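Local coordinates for protein ESSB (PDB 4ANO) that is a membrane component of the type VII secretion system, represented here by its cytoplasmic domain, which probably adopts a kinase-like fold without being a working kinase, at residues Ser86-Ala91 with Ala154-Glu159; Leu74-Ile79 with Leu115-Ala120; Ala90-Val95 with Ala189-Leu194; Phe108-Glu113 with Pro123-Val128. All coordinates share one frame; numbering follows the deposited sequence. Where two conformers were deposited one is given.

Interaction 1. Residues Ser86-Ala91 with Ala154-Glu159; sequences SRIRAA and ALTEGE
R87, on helix 84-98, grips the C-terminal end of helix 141-155 by two carbonyls of L155 and T156, a helix-end contact between two core helices. At a helix terminus the last carbonyls have no following turn to bond with, and arginine suits the place because one edge of its guanidinium carries two N-H groups side by side. NE donates to L155 O at 2.9 Å, with that oxygen close to the guanidinium plane, while NH2 donates to T156 O at 2.7 Å from a direction nearly in line with the C=O, the acceptor tilted 18° out of the guanidinium plane. The side chain reaches them by curling: its chain bends at chi2 (139°) and chi3 (50°), which brings the NE and NH2 edge over the chain end and lays CB and CG against L155. NH1 is held by T82 O, so the group is fixed on two sides, and its positive charge would probably be favoured by the partial negative charge of the helix end. G158, with positive phi, turns the chain out of the helix. Below the polar grip the contact is apolar. L155 CD2 lies 4.1 Å from A90 CB, and T156 CG2 comes 3.9 Å from A91 CB and equally close to I88 CA. Small A90 and A91 leave room for these methyls. T156 OG1 is turned back to V152 O, which leaves its methyl to do the packing, and W197 of helix 187-207 touches both I88 and T156. Such close joining of buried helices is in keeping with the helical lobe of a kinase-like fold.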
loop_
_atom_site.group_PDB
_atom_site.type_symbol
_atom_site.label_atom_id
_atom_site.label_comp_id
_atom_site.label_asym_id
_atom_site.label_seq_id
_atom_site.Cartn_x
_atom_site.Cartn_y
_atom_site.Cartn_z
ATOM N N SER A 86 -14.395 1.752 -10.137
ATOM C CA SER A 86 -13.539 0.651 -9.814
ATOM C C SER A 86 -12.326 0.972 -8.900
ATOM O O SER A 86 -11.915 0.185 -8.026
ATOM C CB SER A 86 -12.897 0.283 -11.126
ATOM O OG SER A 86 -11.963 -0.710 -10.856
ATOM N N ARG A 87 -11.663 2.064 -9.237
ATOM C CA ARG A 87 -10.579 2.515 -8.327
ATOM C C ARG A 87 -11.047 2.832 -6.909
ATOM O O ARG A 87 -10.315 2.574 -5.931
ATOM C CB ARG A 87 -9.863 3.700 -8.973
ATOM C CG ARG A 87 -8.884 3.291 -10.089
ATOM C CD ARG A 87 -8.928 4.238 -11.318
ATOM N NE ARG A 87 -8.834 5.688 -11.047
ATOM C CZ ARG A 87 -9.252 6.624 -11.908
ATOM N NH1 ARG A 87 -9.798 6.281 -13.066
ATOM N NH2 ARG A 87 -9.132 7.931 -11.612
ATOM N N ILE A 88 -12.231 3.435 -6.753
ATOM C CA ILE A 88 -12.712 3.761 -5.369
ATOM C C ILE A 88 -13.054 2.475 -4.641
ATOM O O ILE A 88 -12.822 2.374 -3.420
ATOM C CB ILE A 88 -14.010 4.632 -5.364
ATOM C CG1 ILE A 88 -13.685 6.003 -5.919
ATOM C CG2 ILE A 88 -14.629 4.750 -3.867
ATOM C CD1 ILE A 88 -15.020 6.735 -6.338
ATOM N N ARG A 89 -13.530 1.449 -5.370
ATOM C CA ARG A 89 -13.885 0.189 -4.685
ATOM C C ARG A 89 -12.605 -0.450 -4.211
ATOM O O ARG A 89 -12.579 -1.021 -3.105
ATOM C CB ARG A 89 -14.684 -0.760 -5.601
ATOM C CG ARG A 89 -16.232 -0.471 -5.530
ATOM C CD ARG A 89 -17.027 -1.284 -6.591
ATOM N NE ARG A 89 -18.458 -0.890 -6.684
ATOM C CZ ARG A 89 -19.248 -1.106 -7.756
ATOM N NH1 ARG A 89 -18.771 -1.705 -8.851
ATOM N NH2 ARG A 89 -20.531 -0.713 -7.750
ATOM N N ALA A 90 -11.572 -0.435 -5.070
ATOM C CA ALA A 90 -10.251 -0.922 -4.740
ATOM C C ALA A 90 -9.653 -0.261 -3.504
ATOM O O ALA A 90 -9.006 -0.940 -2.654
ATOM C CB ALA A 90 -9.285 -0.803 -5.943
ATOM N N ALA A 91 -9.883 1.039 -3.399
ATOM C CA ALA A 91 -9.361 1.858 -2.310
ATOM C C ALA A 91 -10.089 1.498 -1.017
ATOM O O ALA A 91 -9.475 1.384 0.036
ATOM C CB ALA A 91 -9.518 3.328 -2.618
ATOM N N ALA A 154 -3.753 8.876 -4.787
ATOM C CA ALA A 154 -3.036 8.496 -5.995
ATOM C C ALA A 154 -3.843 7.501 -6.864
ATOM O O ALA A 154 -3.768 7.550 -8.089
ATOM C CB ALA A 154 -1.699 7.922 -5.673
ATOM N N LEU A 155 -4.590 6.609 -6.246
ATOM C CA LEU A 155 -5.321 5.609 -7.007
ATOM C C LEU A 155 -6.637 6.180 -7.625
ATOM O O LEU A 155 -7.004 5.788 -8.749
ATOM C CB LEU A 155 -5.650 4.466 -6.075
ATOM C CG LEU A 155 -6.413 3.275 -6.627
ATOM C CD1 LEU A 155 -5.542 2.680 -7.732
ATOM C CD2 LEU A 155 -6.660 2.257 -5.547
ATOM N N THR A 156 -7.300 7.070 -6.889
ATOM C CA THR A 156 -8.680 7.504 -7.184
ATOM C C THR A 156 -8.669 8.815 -7.943
ATOM O O THR A 156 -8.878 8.815 -9.118
ATOM C CB THR A 156 -9.558 7.613 -5.912
ATOM O OG1 THR A 156 -8.951 8.516 -4.956
ATOM C CG2 THR A 156 -9.684 6.231 -5.240
ATOM N N GLU A 157 -8.484 9.914 -7.232
ATOM C CA GLU A 157 -8.324 11.263 -7.815
ATOM C C GLU A 157 -7.236 11.251 -8.878
ATOM O O GLU A 157 -7.450 11.696 -10.027
ATOM C CB GLU A 157 -7.926 12.240 -6.721
ATOM C CG GLU A 157 -7.882 13.698 -7.183
ATOM C CD GLU A 157 -8.987 14.554 -6.562
ATOM O OE1 GLU A 157 -10.189 14.164 -6.596
ATOM O OE2 GLU A 157 -8.628 15.642 -6.049
ATOM N N GLY A 158 -6.079 10.751 -8.479
ATOM C CA GLY A 158 -4.919 10.586 -9.291
ATOM C C GLY A 158 -4.430 11.839 -10.045
ATOM O O GLY A 158 -3.996 11.724 -11.195
ATOM N N GLU A 159 -4.491 13.019 -9.437
ATOM C CA GLU A 159 -3.956 14.187 -10.139
ATOM C C GLU A 159 -2.511 14.498 -9.733
ATOM O O GLU A 159 -1.884 15.401 -10.282
ATOM C CB GLU A 159 -4.873 15.404 -9.996
ATOM C CG GLU A 159 -4.602 16.517 -11.044
ATOM C CD GLU A 159 -5.004 16.140 -12.471
ATOM O OE1 GLU A 159 -5.970 15.364 -12.650
ATOM O OE2 GLU A 159 -4.357 16.634 -13.429
#

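Interaction 2. Residues Leu74-Ile79 with Leu115-Ala120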
loop_
_atom_site.group_PDB
_atom_site.type_symbol
_atom_site.label_atom_id
_atom_site.label_comp_id
_atom_site.label_asym_id
_atom_site.label_seq_id
_atom_site.Cartn_x
_atom_site.Cartn_y
_atom_site.Cartn_z
ATOM N N LEU A 74 -2.217 -7.842 -11.014
ATOM C CA LEU A 74 -2.158 -6.498 -11.643
ATOM C C LEU A 74 -1.425 -5.481 -10.739
ATOM O O LEU A 74 -1.585 -5.476 -9.504
ATOM C CB LEU A 74 -3.582 -5.917 -11.901
ATOM C CG LEU A 74 -4.703 -6.335 -12.882
ATOM C CD1 LEU A 74 -4.205 -7.014 -14.113
ATOM C CD2 LEU A 74 -5.830 -7.149 -12.153
ATOM N N THR A 75 -0.650 -4.611 -11.365
ATOM C CA THR A 75 0.054 -3.562 -10.667
ATOM C C THR A 75 -0.869 -2.454 -10.342
ATOM O O THR A 75 -1.995 -2.354 -10.863
ATOM C CB THR A 75 1.147 -2.991 -11.623
ATOM O OG1 THR A 75 0.483 -2.446 -12.778
ATOM C CG2 THR A 75 2.022 -4.145 -12.143
ATOM N N PHE A 76 -0.364 -1.587 -9.451
ATOM C CA PHE A 76 -1.089 -0.409 -9.062
ATOM C C PHE A 76 -1.368 0.444 -10.332
ATOM O O PHE A 76 -2.487 0.904 -10.558
ATOM C CB PHE A 76 -0.220 0.384 -8.082
ATOM C CG PHE A 76 -0.943 1.561 -7.486
ATOM C CD1 PHE A 76 -0.946 2.813 -8.126
ATOM C CD2 PHE A 76 -1.660 1.428 -6.268
ATOM C CE1 PHE A 76 -1.581 3.871 -7.548
ATOM C CE2 PHE A 76 -2.262 2.534 -5.656
ATOM C CZ PHE A 76 -2.215 3.750 -6.326
ATOM N N ALA A 77 -0.367 0.657 -11.160
ATOM C CA ALA A 77 -0.641 1.475 -12.362
ATOM C C ALA A 77 -1.713 0.875 -13.298
ATOM O O ALA A 77 -2.542 1.629 -13.875
ATOM C CB ALA A 77 0.638 1.874 -13.071
ATOM N N ALA A 78 -1.831 -0.467 -13.379
ATOM C CA ALA A 78 -2.910 -1.070 -14.134
ATOM C C ALA A 78 -4.301 -0.748 -13.576
ATOM O O ALA A 78 -5.254 -0.539 -14.343
ATOM C CB ALA A 78 -2.716 -2.607 -14.252
ATOM N N ILE A 79 -4.453 -0.781 -12.252
ATOM C CA ILE A 79 -5.739 -0.426 -11.681
ATOM C C ILE A 79 -6.061 1.036 -11.899
ATOM O O ILE A 79 -7.220 1.400 -12.076
ATOM C CB ILE A 79 -5.842 -0.872 -10.190
ATOM C CG1 ILE A 79 -5.386 -2.326 -10.103
ATOM C CG2 ILE A 79 -7.225 -0.617 -9.691
ATOM C CD1 ILE A 79 -6.327 -3.304 -10.946
ATOM N N LEU A 115 2.159 -2.471 -3.701
ATOM C CA LEU A 115 0.870 -3.123 -3.803
ATOM C C LEU A 115 0.645 -3.818 -5.142
ATOM O O LEU A 115 0.952 -3.255 -6.172
ATOM C CB LEU A 115 -0.210 -2.091 -3.682
ATOM C CG LEU A 115 -0.471 -1.450 -2.320
ATOM C CD1 LEU A 115 -1.414 -0.247 -2.448
ATOM C CD2 LEU A 115 -1.082 -2.501 -1.341
HETATM N N MSE A 116 0.040 -5.001 -5.113
HETATM C CA MSE A 116 -0.503 -5.601 -6.358
HETATM C C MSE A 116 -1.920 -6.084 -6.098
HETATM O O MSE A 116 -2.351 -6.139 -4.931
HETATM C CB MSE A 116 0.389 -6.719 -6.872
HETATM C CG MSE A 116 1.822 -6.301 -7.116
HETATM SE SE MSE A 116 2.668 -7.644 -8.233
HETATM C CE MSE A 116 1.545 -7.413 -9.817
ATOM N N PHE A 117 -2.671 -6.429 -7.161
ATOM C CA PHE A 117 -4.121 -6.673 -7.032
ATOM C C PHE A 117 -4.528 -7.937 -7.706
ATOM O O PHE A 117 -3.948 -8.242 -8.699
ATOM C CB PHE A 117 -4.929 -5.517 -7.699
ATOM C CG PHE A 117 -4.675 -4.191 -6.969
ATOM C CD1 PHE A 117 -3.557 -3.424 -7.240
ATOM C CD2 PHE A 117 -5.606 -3.747 -6.027
ATOM C CE1 PHE A 117 -3.310 -2.218 -6.504
ATOM C CE2 PHE A 117 -5.384 -2.559 -5.295
ATOM C CZ PHE A 117 -4.250 -1.778 -5.552
ATOM N N ASN A 118 -5.513 -8.626 -7.163
ATOM C CA ASN A 118 -5.949 -9.908 -7.777
ATOM C C ASN A 118 -7.038 -9.607 -8.734
ATOM O O ASN A 118 -7.342 -8.455 -8.931
ATOM C CB ASN A 118 -6.369 -10.922 -6.703
ATOM C CG ASN A 118 -7.599 -10.513 -5.904
ATOM O OD1 ASN A 118 -8.340 -9.552 -6.208
ATOM N ND2 ASN A 118 -7.841 -11.297 -4.844
ATOM N N ARG A 119 -7.630 -10.664 -9.305
ATOM C CA ARG A 119 -8.710 -10.565 -10.298
ATOM C C ARG A 119 -9.968 -9.842 -9.755
ATOM O O ARG A 119 -10.701 -9.244 -10.541
ATOM C CB ARG A 119 -9.064 -11.985 -10.817
ATOM C CG ARG A 119 -7.974 -12.635 -11.696
ATOM C CD ARG A 119 -8.402 -13.966 -12.360
ATOM N NE ARG A 119 -8.301 -15.149 -11.504
ATOM C CZ ARG A 119 -7.307 -16.056 -11.565
ATOM N NH1 ARG A 119 -6.320 -15.913 -12.458
ATOM N NH2 ARG A 119 -7.301 -17.124 -10.757
ATOM N N ALA A 120 -10.193 -9.895 -8.433
ATOM C CA ALA A 120 -11.336 -9.208 -7.740
ATOM C C ALA A 120 -10.985 -7.845 -7.156
ATOM O O ALA A 120 -11.700 -7.344 -6.292
ATOM C CB ALA A 120 -11.910 -10.085 -6.639
HETATM O O HOH W 1 2.302 -2.236 -8.190
#
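F117 and L74 are tied together twice through their backbones, as an antiparallel hydrogen-bonded pair: L74 N donates to F117 O at 2.9 Å and F117 N to L74 O at 2.8 Å. Inward of this pair the packing is close. I79 CG1, anti to the carbonyl carbon (chi1 -48°), is set over one face of the F117 ring, 4.0 Å from its centroid and 29° off the normal, a CH-pi contact suited to an aliphatic branch. F76 lies alongside F117, pointing the same way, with its CD2 4.0 Å from F117 CE1 and 4.2 Å from L115 CD1; T151 and L155 of helix 141-155 also touch F76. In a kinase-like fold this short strand running straight into helix 76-80 would correspond to the hinge between lobes, edging the hairpin of strands 115-117 and 123-125. An alanine in place of F117 would probably leave I79 CG1 without its aromatic face and open a gap beside F76. The outer side is looser. L74 is partly exposed, and its CD2 only skirts N118 O at 3.8 Å. Exposed T75 spends its hydroxyl on the helix start rather than on the strand opposite: as N-cap, its OG1 accepts from A78 N at 3.1 Å. Where the strands part, a water accepts from F76 N and donates to L115 O at 2.6 Å, filling in for a direct backbone bond.

Interaction 3. Residues Ala90-Val95 with Ala189-Leu194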
loop_
_atom_site.group_PDB
_atom_site.type_symbol
_atom_site.label_atom_id
_atom_site.label_comp_id
_atom_site.label_asym_id
_atom_site.label_seq_id
_atom_site.Cartn_x
_atom_site.Cartn_y
_atom_site.Cartn_z
ATOM N N ALA A 90 -11.572 -0.435 -5.070
ATOM C CA ALA A 90 -10.251 -0.922 -4.740
ATOM C C ALA A 90 -9.653 -0.261 -3.504
ATOM O O ALA A 90 -9.006 -0.940 -2.654
ATOM C CB ALA A 90 -9.285 -0.803 -5.943
ATOM N N ALA A 91 -9.883 1.039 -3.399
ATOM C CA ALA A 91 -9.361 1.858 -2.310
ATOM C C ALA A 91 -10.089 1.498 -1.017
ATOM O O ALA A 91 -9.475 1.384 0.036
ATOM C CB ALA A 91 -9.518 3.328 -2.618
ATOM N N ILE A 92 -11.397 1.253 -1.117
ATOM C CA ILE A 92 -12.136 0.728 0.046
ATOM C C ILE A 92 -11.626 -0.608 0.598
ATOM O O ILE A 92 -11.428 -0.744 1.822
ATOM C CB ILE A 92 -13.684 0.725 -0.257
ATOM C CG1 ILE A 92 -14.180 2.174 -0.466
ATOM C CG2 ILE A 92 -14.452 0.006 0.827
ATOM C CD1 ILE A 92 -15.672 2.288 -0.919
ATOM N N HIS A 93 -11.371 -1.566 -0.268
ATOM C CA HIS A 93 -10.762 -2.808 0.155
ATOM C C HIS A 93 -9.393 -2.584 0.791
ATOM O O HIS A 93 -9.075 -3.225 1.774
ATOM C CB HIS A 93 -10.544 -3.763 -1.014
ATOM C CG HIS A 93 -11.799 -4.191 -1.722
ATOM N ND1 HIS A 93 -11.871 -4.257 -3.094
ATOM C CD2 HIS A 93 -13.012 -4.590 -1.264
ATOM C CE1 HIS A 93 -13.077 -4.662 -3.462
ATOM N NE2 HIS A 93 -13.797 -4.854 -2.370
ATOM N N LEU A 94 -8.580 -1.698 0.236
ATOM C CA LEU A 94 -7.291 -1.338 0.862
ATOM C C LEU A 94 -7.460 -0.815 2.274
ATOM O O LEU A 94 -6.791 -1.263 3.227
ATOM C CB LEU A 94 -6.542 -0.281 -0.003
ATOM C CG LEU A 94 -5.215 0.183 0.636
ATOM C CD1 LEU A 94 -4.185 -0.912 0.764
ATOM C CD2 LEU A 94 -4.601 1.296 -0.281
ATOM N N VAL A 95 -8.398 0.093 2.450
ATOM C CA VAL A 95 -8.549 0.736 3.773
ATOM C C VAL A 95 -9.084 -0.328 4.733
ATOM O O VAL A 95 -8.610 -0.437 5.831
ATOM C CB VAL A 95 -9.518 1.964 3.706
ATOM C CG1 VAL A 95 -9.793 2.511 5.099
ATOM C CG2 VAL A 95 -8.928 3.038 2.788
ATOM N N ALA A 189 -12.747 7.005 9.516
ATOM C CA ALA A 189 -13.362 8.207 8.879
ATOM C C ALA A 189 -12.900 8.298 7.451
ATOM O O ALA A 189 -13.607 8.890 6.640
ATOM C CB ALA A 189 -13.014 9.487 9.583
ATOM N N VAL A 190 -11.745 7.723 7.138
ATOM C CA VAL A 190 -11.314 7.656 5.735
ATOM C C VAL A 190 -12.301 6.755 5.037
ATOM O O VAL A 190 -12.824 7.141 4.006
ATOM C CB VAL A 190 -9.893 7.153 5.584
ATOM C CG1 VAL A 190 -9.562 6.857 4.109
ATOM C CG2 VAL A 190 -8.972 8.210 6.110
ATOM N N LEU A 191 -12.627 5.622 5.673
ATOM C CA LEU A 191 -13.582 4.675 5.091
ATOM C C LEU A 191 -14.980 5.309 4.900
ATOM O O LEU A 191 -15.578 5.164 3.825
ATOM C CB LEU A 191 -13.616 3.381 5.894
ATOM C CG LEU A 191 -14.533 2.302 5.328
ATOM C CD1 LEU A 191 -13.892 1.781 4.069
ATOM C CD2 LEU A 191 -14.719 1.165 6.313
ATOM N N ALA A 192 -15.478 6.079 5.876
ATOM C CA ALA A 192 -16.771 6.806 5.682
ATOM C C ALA A 192 -16.810 7.765 4.494
ATOM O O ALA A 192 -17.858 7.838 3.786
ATOM C CB ALA A 192 -17.135 7.556 6.936
ATOM N N VAL A 193 -15.695 8.482 4.266
ATOM C CA VAL A 193 -15.585 9.492 3.194
ATOM C C VAL A 193 -15.640 8.732 1.857
ATOM O O VAL A 193 -16.468 9.042 0.967
ATOM C CB VAL A 193 -14.264 10.350 3.267
ATOM C CG1 VAL A 193 -14.008 11.063 1.949
ATOM C CG2 VAL A 193 -14.298 11.390 4.518
ATOM N N LEU A 194 -14.822 7.690 1.745
ATOM C CA LEU A 194 -14.877 6.820 0.573
ATOM C C LEU A 194 -16.268 6.241 0.321
ATOM O O LEU A 194 -16.664 6.117 -0.861
ATOM C CB LEU A 194 -13.860 5.691 0.618
ATOM C CG LEU A 194 -12.404 6.106 0.511
ATOM C CD1 LEU A 194 -11.513 4.949 0.859
ATOM C CD2 LEU A 194 -12.120 6.543 -0.963
#
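Helices 84-98 and 187-207 run nearly antiparallel where I92 and V95 meet L191 and L194, their local axes 10.0 Å apart at closest approach and 163° between their directions. At this spacing medium-sized aliphatic side chains can mesh without polar help. I92 uses two branches: CG2 meets L191 CD1 at 3.7 Å, the side chains crossing at about a right angle, while CG1 meets L194 CB at 3.7 Å as the two slide past each other in opposite directions. CG1 points there because it stands anti to the carbonyl carbon (chi1 -64°). An alanine here would probably open a gap between L191 and L194, leaving L191 CD1 without its neighbour. One turn on, beta-branched V95 divides its methyls, CG1 resting 4.0 Å from L191 CB and CG2 lying 3.7 Å from L194 CD1 and 4.1 Å from V190 CG1. The small A91 leaves room for the same L194 CD1, which its CB meets at 4.3 Å. Helix 141-155 covers the flank, with V148 against V95, L145 against V190 and V152 against L194, so the contact belongs to a three-helix core, consistent with the helical lobe of a kinase-like fold.

Interaction 4. Residues Phe108-Glu113 with Pro123-Val128; sequences FIVCPE and PFFLHV
F125 is the large bump of this contact, pushed from the strand 123-125 into a hollow lined by F108, I109 and V110. In a kinase-like fold the run from F108 to E113, with its P112-E113 followed by N114, would sit where the catalytic loop lies, and H127-V128 where the DFG segment begins; no catalytic role is implied here. One side of the F125 ring is met by F108, deposited in two conformers, whose ring in one of them lies obliquely to it, the planes at 43° and the centroids 5.0 Å apart. F108 CB lies over a face of the F125 ring. Further along the same side of that ring, V110 CG2 comes obliquely within 3.7 Å of F125 CE1, and I109 O lies 3.6 Å from the same CE1. L94 of helix 84-98 lies against the opposite side, with K97 and V98 also touching F125, so a flat phenyl group suits the place. V128 fills the next dip, its CG1 above a face of the F108 ring and its CG2 3.8 Å from F108 CE1. H127, with CG anti to its nitrogen (chi1 174°), offers a ring edge to I109 CG2, which lies 4.1 Å from H127 CD2, while its NE2 bonds to P135 O. L126 turns its CD1 to E113 O, 3.4 Å away. N114 links the two segments with its amide, ND2 serving I109 O and OD1 taking H127 N. Between the backbones a water accepts from I109 N at 2.9 Å and donates to H127 O at 2.8 Å.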
loop_
_atom_site.group_PDB
_atom_site.type_symbol
_atom_site.label_atom_id
_atom_site.label_comp_id
_atom_site.label_asym_id
_atom_site.label_seq_id
_atom_site.Cartn_x
_atom_site.Cartn_y
_atom_site.Cartn_z
ATOM N N PHE A 108 2.369 -3.175 8.320
ATOM C CA PHE A 108 2.179 -2.852 6.892
ATOM C C PHE A 108 2.653 -1.455 6.495
ATOM O O PHE A 108 2.515 -0.504 7.293
ATOM C CB PHE A 108 0.711 -3.093 6.516
ATOM C CG PHE A 108 0.334 -4.550 6.637
ATOM C CD1 PHE A 108 0.589 -5.414 5.599
ATOM C CD2 PHE A 108 -0.174 -5.060 7.848
ATOM C CE1 PHE A 108 0.283 -6.781 5.717
ATOM C CE2 PHE A 108 -0.462 -6.435 7.998
ATOM C CZ PHE A 108 -0.242 -7.286 6.935
ATOM N N ILE A 109 3.355 -1.384 5.360
ATOM C CA ILE A 109 3.771 -0.091 4.727
ATOM C C ILE A 109 2.993 0.041 3.433
ATOM O O ILE A 109 3.051 -0.847 2.533
ATOM C CB ILE A 109 5.310 0.071 4.541
ATOM C CG1 ILE A 109 5.665 1.309 3.649
ATOM C CG2 ILE A 109 6.014 -1.229 3.904
ATOM C CD1 ILE A 109 7.156 1.722 3.867
ATOM N N VAL A 110 2.271 1.184 3.295
ATOM C CA VAL A 110 1.331 1.330 2.195
ATOM C C VAL A 110 1.846 2.384 1.209
ATOM O O VAL A 110 2.053 3.573 1.525
ATOM C CB VAL A 110 -0.075 1.726 2.698
ATOM C CG1 VAL A 110 -1.012 1.949 1.518
ATOM C CG2 VAL A 110 -0.588 0.660 3.689
ATOM N N CYS A 111 2.075 1.976 -0.034
ATOM C CA CYS A 111 2.454 2.884 -1.095
ATOM C C CYS A 111 2.241 2.133 -2.416
ATOM O O CYS A 111 2.170 0.916 -2.376
ATOM C CB CYS A 111 3.817 3.517 -0.927
ATOM S SG CYS A 111 5.120 2.153 -0.951
ATOM N N PRO A 112 2.155 2.836 -3.548
ATOM C CA PRO A 112 1.818 2.171 -4.816
ATOM C C PRO A 112 2.860 1.128 -5.213
ATOM O O PRO A 112 2.442 0.071 -5.724
ATOM C CB PRO A 112 1.774 3.363 -5.835
ATOM C CG PRO A 112 1.185 4.463 -4.953
ATOM C CD PRO A 112 1.924 4.297 -3.612
ATOM N N GLU A 113 4.127 1.333 -4.873
ATOM C CA GLU A 113 5.210 0.400 -5.295
ATOM C C GLU A 113 5.037 -0.921 -4.554
ATOM O O GLU A 113 5.576 -1.977 -4.990
ATOM C CB GLU A 113 6.592 0.949 -4.925
ATOM C CG GLU A 113 7.718 0.252 -5.623
ATOM C CD GLU A 113 9.109 0.782 -5.291
ATOM O OE1 GLU A 113 9.326 1.558 -4.316
ATOM O OE2 GLU A 113 10.011 0.377 -6.071
ATOM N N PRO A 123 -6.454 -5.855 -2.705
ATOM C CA PRO A 123 -4.996 -5.557 -2.710
ATOM C C PRO A 123 -4.174 -6.503 -1.880
ATOM O O PRO A 123 -4.680 -7.089 -0.943
ATOM C CB PRO A 123 -4.933 -4.140 -2.157
ATOM C CG PRO A 123 -6.082 -4.201 -1.084
ATOM C CD PRO A 123 -7.205 -4.981 -1.758
ATOM N N PHE A 124 -2.928 -6.708 -2.294
ATOM C CA PHE A 124 -1.931 -7.455 -1.583
ATOM C C PHE A 124 -0.659 -6.673 -1.475
ATOM O O PHE A 124 -0.215 -6.035 -2.399
ATOM C CB PHE A 124 -1.603 -8.770 -2.267
ATOM C CG PHE A 124 -2.739 -9.737 -2.263
ATOM C CD1 PHE A 124 -3.919 -9.474 -3.053
ATOM C CD2 PHE A 124 -2.716 -10.855 -1.437
ATOM C CE1 PHE A 124 -5.035 -10.387 -3.004
ATOM C CE2 PHE A 124 -3.810 -11.734 -1.383
ATOM C CZ PHE A 124 -4.959 -11.490 -2.151
ATOM N N PHE A 125 0.029 -6.803 -0.333
ATOM C CA PHE A 125 1.315 -6.160 -0.157
ATOM C C PHE A 125 2.437 -7.027 -0.579
ATOM O O PHE A 125 2.399 -8.267 -0.357
ATOM C CB PHE A 125 1.538 -5.788 1.345
ATOM C CG PHE A 125 0.590 -4.806 1.826
ATOM C CD1 PHE A 125 0.777 -3.468 1.521
ATOM C CD2 PHE A 125 -0.522 -5.177 2.530
ATOM C CE1 PHE A 125 -0.096 -2.517 1.945
ATOM C CE2 PHE A 125 -1.453 -4.246 2.921
ATOM C CZ PHE A 125 -1.260 -2.906 2.605
ATOM N N LEU A 126 3.469 -6.436 -1.141
ATOM C CA LEU A 126 4.634 -7.093 -1.482
ATOM C C LEU A 126 5.543 -7.275 -0.278
ATOM O O LEU A 126 5.711 -8.400 0.215
ATOM C CB LEU A 126 5.393 -6.347 -2.592
ATOM C CG LEU A 126 4.593 -6.414 -3.914
ATOM C CD1 LEU A 126 4.991 -5.372 -4.880
ATOM C CD2 LEU A 126 4.780 -7.825 -4.528
ATOM N N HIS A 127 6.111 -6.202 0.193
ATOM C CA HIS A 127 6.976 -6.244 1.387
ATOM C C HIS A 127 6.144 -5.993 2.670
ATOM O O HIS A 127 5.278 -5.135 2.671
ATOM C CB HIS A 127 8.029 -5.170 1.337
ATOM C CG HIS A 127 8.828 -5.085 2.610
ATOM N ND1 HIS A 127 9.740 -6.041 2.987
ATOM C CD2 HIS A 127 8.700 -4.255 3.655
ATOM C CE1 HIS A 127 10.193 -5.771 4.196
ATOM N NE2 HIS A 127 9.615 -4.654 4.612
ATOM N N VAL A 128 6.448 -6.753 3.741
ATOM C CA VAL A 128 5.758 -6.529 5.047
ATOM C C VAL A 128 6.838 -6.531 6.105
ATOM O O VAL A 128 7.857 -7.222 5.965
ATOM C CB VAL A 128 4.816 -7.706 5.260
ATOM C CG1 VAL A 128 4.165 -7.581 6.561
ATOM C CG2 VAL A 128 3.644 -7.696 4.155
HETATM O O HOH W 2 3.149 -3.887 3.941
#

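Along the chain the segments of interaction 2 alternate with those of interactions 1, 3 and 4, while interaction 4 is nested inside the loops closed by interactions 1 and 3. Interactions 1 and 3 share A90 and A91 on helix 84-98, their centres 10 Å apart, so this helix is pinned first to the end of helix 141-155 and then to helix 187-207. Interactions 2 and 4, with centres 11 Å apart, meet in one sheet, where strands 115-117 and 123-125 are neighbours. L94 joins the two halves, touching L115, P123, F125 and V110. Helices and hairpin thus form one continuous core of the cytoplasmic domain, in keeping with a kinase-like lobe.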